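Local coordinates for protein putative O-Methyltransferase (Corynebacterium glutamicum, PDB 3DR5) that is probably an S-adenosyl-L-methionine-dependent O-methyltransferase whose substrate is not known, at residues T10-E13 and S14-T18; E17-A20 and A21-R24. One frame throughout, in Å; residues are numbered along the deposited sequence.

Contact 1 (T10-E13 and S14-T18); sequences TYVE and STTET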
loop_
_atom_site.group_PDB
_atom_site.type_symbol
_atom_site.label_atom_id
_atom_site.label_comp_id
_atom_site.label_asym_id
_atom_site.label_seq_id
_atom_site.Cartn_x
_atom_site.Cartn_y
_atom_site.Cartn_z
ATOM N N THR A 10 -9.173 -7.808 14.290
ATOM C CA THR A 10 -10.441 -8.477 14.542
ATOM C C THR A 10 -11.616 -7.753 13.890
ATOM O O THR A 10 -12.454 -8.377 13.239
ATOM C CB THR A 10 -10.696 -8.623 16.060
ATOM O OG1 THR A 10 -9.593 -9.322 16.660
ATOM C CG2 THR A 10 -11.971 -9.405 16.311
ATOM N N TYR A 11 -11.679 -6.438 14.061
ATOM C CA TYR A 11 -12.760 -5.667 13.457
ATOM C C TYR A 11 -12.693 -5.716 11.929
ATOM O O TYR A 11 -13.720 -5.847 11.263
ATOM C CB TYR A 11 -12.707 -4.207 13.877
ATOM C CG TYR A 11 -13.805 -3.411 13.218
ATOM C CD1 TYR A 11 -15.127 -3.558 13.628
ATOM C CD2 TYR A 11 -13.544 -2.602 12.107
ATOM C CE1 TYR A 11 -16.164 -2.914 12.964
ATOM C CE2 TYR A 11 -14.577 -1.951 11.436
ATOM C CZ TYR A 11 -15.884 -2.119 11.870
ATOM O OH TYR A 11 -16.912 -1.477 11.227
ATOM N N VAL A 12 -11.490 -5.609 11.370
ATOM C CA VAL A 12 -11.341 -5.637 9.919
ATOM C C VAL A 12 -11.610 -7.027 9.356
ATOM O O VAL A 12 -12.268 -7.167 8.327
ATOM C CB VAL A 12 -9.932 -5.167 9.485
ATOM C CG1 VAL A 12 -9.750 -5.348 7.976
ATOM C CG2 VAL A 12 -9.734 -3.695 9.870
ATOM N N GLU A 13 -11.097 -8.054 10.021
ATOM C CA GLU A 13 -11.319 -9.412 9.553
ATOM C C GLU A 13 -12.795 -9.782 9.720
ATOM O O GLU A 13 -13.429 -10.278 8.795
ATOM C CB GLU A 13 -10.420 -10.400 10.313
ATOM C CG GLU A 13 -9.053 -10.606 9.662
ATOM C CD GLU A 13 -8.145 -11.530 10.448
ATOM O OE1 GLU A 13 -6.936 -11.596 10.128
ATOM O OE2 GLU A 13 -8.638 -12.198 11.381
ATOM N N SER A 14 -13.346 -9.519 10.900
ATOM C CA SER A 14 -14.742 -9.846 11.190
ATOM C C SER A 14 -15.724 -8.984 10.414
ATOM O O SER A 14 -16.940 -9.158 10.545
ATOM C CB SER A 14 -15.021 -9.668 12.679
ATOM O OG SER A 14 -15.122 -8.286 13.018
ATOM N N THR A 15 -15.205 -8.069 9.599
ATOM C CA THR A 15 -16.072 -7.166 8.866
ATOM C C THR A 15 -15.865 -7.139 7.353
ATOM O O THR A 15 -16.633 -6.507 6.624
ATOM C CB THR A 15 -15.948 -5.744 9.490
ATOM O OG1 THR A 15 -17.238 -5.133 9.570
ATOM C CG2 THR A 15 -15.041 -4.879 8.706
ATOM N N THR A 16 -14.818 -7.815 6.888
ATOM C CA THR A 16 -14.550 -7.898 5.457
ATOM C C THR A 16 -15.490 -8.954 4.852
ATOM O O THR A 16 -15.496 -10.119 5.276
ATOM C CB THR A 16 -13.093 -8.314 5.170
ATOM O OG1 THR A 16 -12.205 -7.275 5.593
ATOM C CG2 THR A 16 -12.893 -8.570 3.684
ATOM N N GLU A 17 -16.285 -8.549 3.865
ATOM C CA GLU A 17 -17.230 -9.451 3.217
ATOM C C GLU A 17 -16.495 -10.683 2.712
ATOM O O GLU A 17 -15.603 -10.602 1.864
ATOM C CB GLU A 17 -17.926 -8.738 2.057
ATOM C CG GLU A 17 -18.960 -9.582 1.347
ATOM C CD GLU A 17 -19.326 -9.017 -0.010
ATOM O OE1 GLU A 17 -19.839 -9.784 -0.855
ATOM O OE2 GLU A 17 -19.105 -7.807 -0.232
ATOM N N THR A 18 -16.885 -11.836 3.232
ATOM C CA THR A 18 -16.232 -13.081 2.869
ATOM C C THR A 18 -16.329 -13.476 1.399
ATOM O O THR A 18 -17.382 -13.331 0.777
ATOM C CB THR A 18 -16.756 -14.258 3.750
ATOM O OG1 THR A 18 -18.175 -14.398 3.588
ATOM C CG2 THR A 18 -16.443 -14.013 5.234
#
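The Tyr11 ring offers one face to Thr15, whose methyl CG2 sits 4.0 Å above the ring plane, displaced toward the rim near Tyr11 CE2. Thr15 OG1 lies near the phenol end of the same ring, 4.0 Å from Tyr11 CZ. Tyr11 swings its ring out to this position with CG anti to the backbone N (chi1 178°), and its OH goes on to hydrogen-bond Asp187 of the second subunit. A tyrosine suits the place because its ring packs against a neighbour one turn on while its hydroxyl reaches across the subunit interface.

Polar side chains then take up the carbonyls at the end of the helix. Thr10 O is gripped twice by Ser14: the backbone N donates over 2.8 Å and the OG over 2.7 Å, from opposite faces of the carbonyl plane. Ser14 can do both because its OG lies between its own backbone N and carbonyl carbon (chi1 75°), turned back toward the helix. Val12 O is met in a similar spirit by Thr16 OG1, at 2.7 Å and tilted 34° from the carbonyl plane, while Thr15 N adds only a weak bond to the same oxygen. Thr16 OG1 is further engaged by Gln43 and, weakly, by Arg200 of the second subunit, so this hydroxyl joins the helix end to helix 39-51 and to the partner chain. Val12 packs on Met40 of helix 39-51 and on Arg200 of the second subunit.

Short hydroxyl side chains thus serve main-chain oxygens where the helical pattern runs out. The arrangement is that of a helix C-terminus leaving through a type I beta turn, Glu13 to Thr16, here set against the dimer interface.

Contact 2 (E17-A20 and A21-R24); sequences ETDA and AVAR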
loop_
_atom_site.group_PDB
_atom_site.type_symbol
_atom_site.label_atom_id
_atom_site.label_comp_id
_atom_site.label_asym_id
_atom_site.label_seq_id
_atom_site.Cartn_x
_atom_site.Cartn_y
_atom_site.Cartn_z
ATOM N N GLU A 17 -16.285 -8.549 3.865
ATOM C CA GLU A 17 -17.230 -9.451 3.217
ATOM C C GLU A 17 -16.495 -10.683 2.712
ATOM O O GLU A 17 -15.603 -10.602 1.864
ATOM C CB GLU A 17 -17.926 -8.738 2.057
ATOM C CG GLU A 17 -18.960 -9.582 1.347
ATOM C CD GLU A 17 -19.326 -9.017 -0.010
ATOM O OE1 GLU A 17 -19.839 -9.784 -0.855
ATOM O OE2 GLU A 17 -19.105 -7.807 -0.232
ATOM N N THR A 18 -16.885 -11.836 3.232
ATOM C CA THR A 18 -16.232 -13.081 2.869
ATOM C C THR A 18 -16.329 -13.476 1.399
ATOM O O THR A 18 -17.382 -13.331 0.777
ATOM C CB THR A 18 -16.756 -14.258 3.750
ATOM O OG1 THR A 18 -18.175 -14.398 3.588
ATOM C CG2 THR A 18 -16.443 -14.013 5.234
ATOM N N ASP A 19 -15.212 -13.946 0.846
ATOM C CA ASP A 19 -15.190 -14.418 -0.532
ATOM C C ASP A 19 -14.980 -15.937 -0.427
ATOM O O ASP A 19 -14.060 -16.407 0.256
ATOM C CB ASP A 19 -14.042 -13.792 -1.345
ATOM C CG ASP A 19 -13.942 -14.384 -2.741
ATOM O OD1 ASP A 19 -14.294 -15.573 -2.912
ATOM O OD2 ASP A 19 -13.499 -13.678 -3.667
ATOM N N ALA A 20 -15.833 -16.704 -1.100
ATOM C CA ALA A 20 -15.764 -18.164 -1.055
ATOM C C ALA A 20 -14.457 -18.715 -1.600
ATOM O O ALA A 20 -13.802 -19.535 -0.952
ATOM C CB ALA A 20 -16.949 -18.770 -1.817
ATOM N N ALA A 21 -14.078 -18.259 -2.787
ATOM C CA ALA A 21 -12.842 -18.711 -3.401
ATOM C C ALA A 21 -11.654 -18.374 -2.498
ATOM O O ALA A 21 -10.728 -19.170 -2.362
ATOM C CB ALA A 21 -12.672 -18.063 -4.781
ATOM N N VAL A 22 -11.682 -17.196 -1.877
ATOM C CA VAL A 22 -10.596 -16.774 -0.993
ATOM C C VAL A 22 -10.579 -17.579 0.302
ATOM O O VAL A 22 -9.517 -17.985 0.778
ATOM C CB VAL A 22 -10.699 -15.265 -0.644
ATOM C CG1 VAL A 22 -9.729 -14.924 0.501
ATOM C CG2 VAL A 22 -10.391 -14.419 -1.874
ATOM N N ALA A 23 -11.757 -17.807 0.877
ATOM C CA ALA A 23 -11.853 -18.571 2.117
ATOM C C ALA A 23 -11.365 -20.004 1.875
ATOM O O ALA A 23 -10.717 -20.597 2.727
ATOM C CB ALA A 23 -13.297 -18.581 2.618
ATOM N N ARG A 24 -11.684 -20.553 0.708
ATOM C CA ARG A 24 -11.274 -21.907 0.363
ATOM C C ARG A 24 -9.743 -21.967 0.276
ATOM O O ARG A 24 -9.115 -22.888 0.815
ATOM C CB ARG A 24 -11.928 -22.310 -0.970
ATOM C CG ARG A 24 -11.474 -23.636 -1.547
ATOM C CD ARG A 24 -11.704 -24.794 -0.590
ATOM N NE ARG A 24 -11.975 -26.027 -1.325
ATOM C CZ ARG A 24 -11.572 -27.230 -0.940
ATOM N NH1 ARG A 24 -10.873 -27.363 0.177
ATOM N NH2 ARG A 24 -11.862 -28.295 -1.675
#
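Asp19 OD1 is gripped by two successive backbone N-H groups of the helix that follows, Ala21 N at 2.7 Å and Val22 N at 3.2 Å. Both bonds are weak: the first is sharply bent, 118° at the hydrogen, and the second is straighter but long. Asp19 holds the N-cap position, and its carboxylate reaches forward over the first turn, with CG anti to the backbone N (chi1 175°). Aspartate suits this place, since its short side chain carries an acceptor just far enough to meet amides that have no preceding helical carbonyl to bind.

The main chain takes over from there. Asp19 O accepts from Ala23 N at 2.8 Å, and Ala20 O from Arg24 N at 2.9 Å, so regular helical bonding starts as the side-chain cap ends.

Val22 crosses the Asp19 side chain at about a right angle, its CG2 lying 3.7 Å from Asp19 CG and the same valine packing on Leu69 and Tyr73 of helix 67-77. A branched aliphatic residue fits there, lining the carboxylate's carbon stem on one hand and the neighbouring helix on the other. Ala23 CB lies 3.3 Å from Asp19 O, and alanine's single methyl suits this exposed first turn. Arg24 bends away at chi2 and chi3, and its guanidinium forms a salt bridge with Asp28 one turn further along helix 20-31.

Chemically, a carboxylate at the amino end of a helix faces the positive end of the helix dipole, which would probably favour the ionised form of Asp19.

In the fold
Contact 1 and contact 2 are the two ends of one connection: helix 4-13 finishes in the first, helix 20-31 starts in the second, and the short loop between them includes Glu17 and Thr18, which belong to both. Their centres lie about 12 Å apart, on the same side of the chain's centre, about 21 and 19 Å from it (centre to centre). Both belong to the helices that precede the first strand, 59-63, of the mixed sheet of this Rossmann-like methyltransferase fold. They differ in surroundings: contact 1 meets the second subunit and helix 39-51, whereas contact 2 touches no other chain of the assembly and packs on helix 67-77.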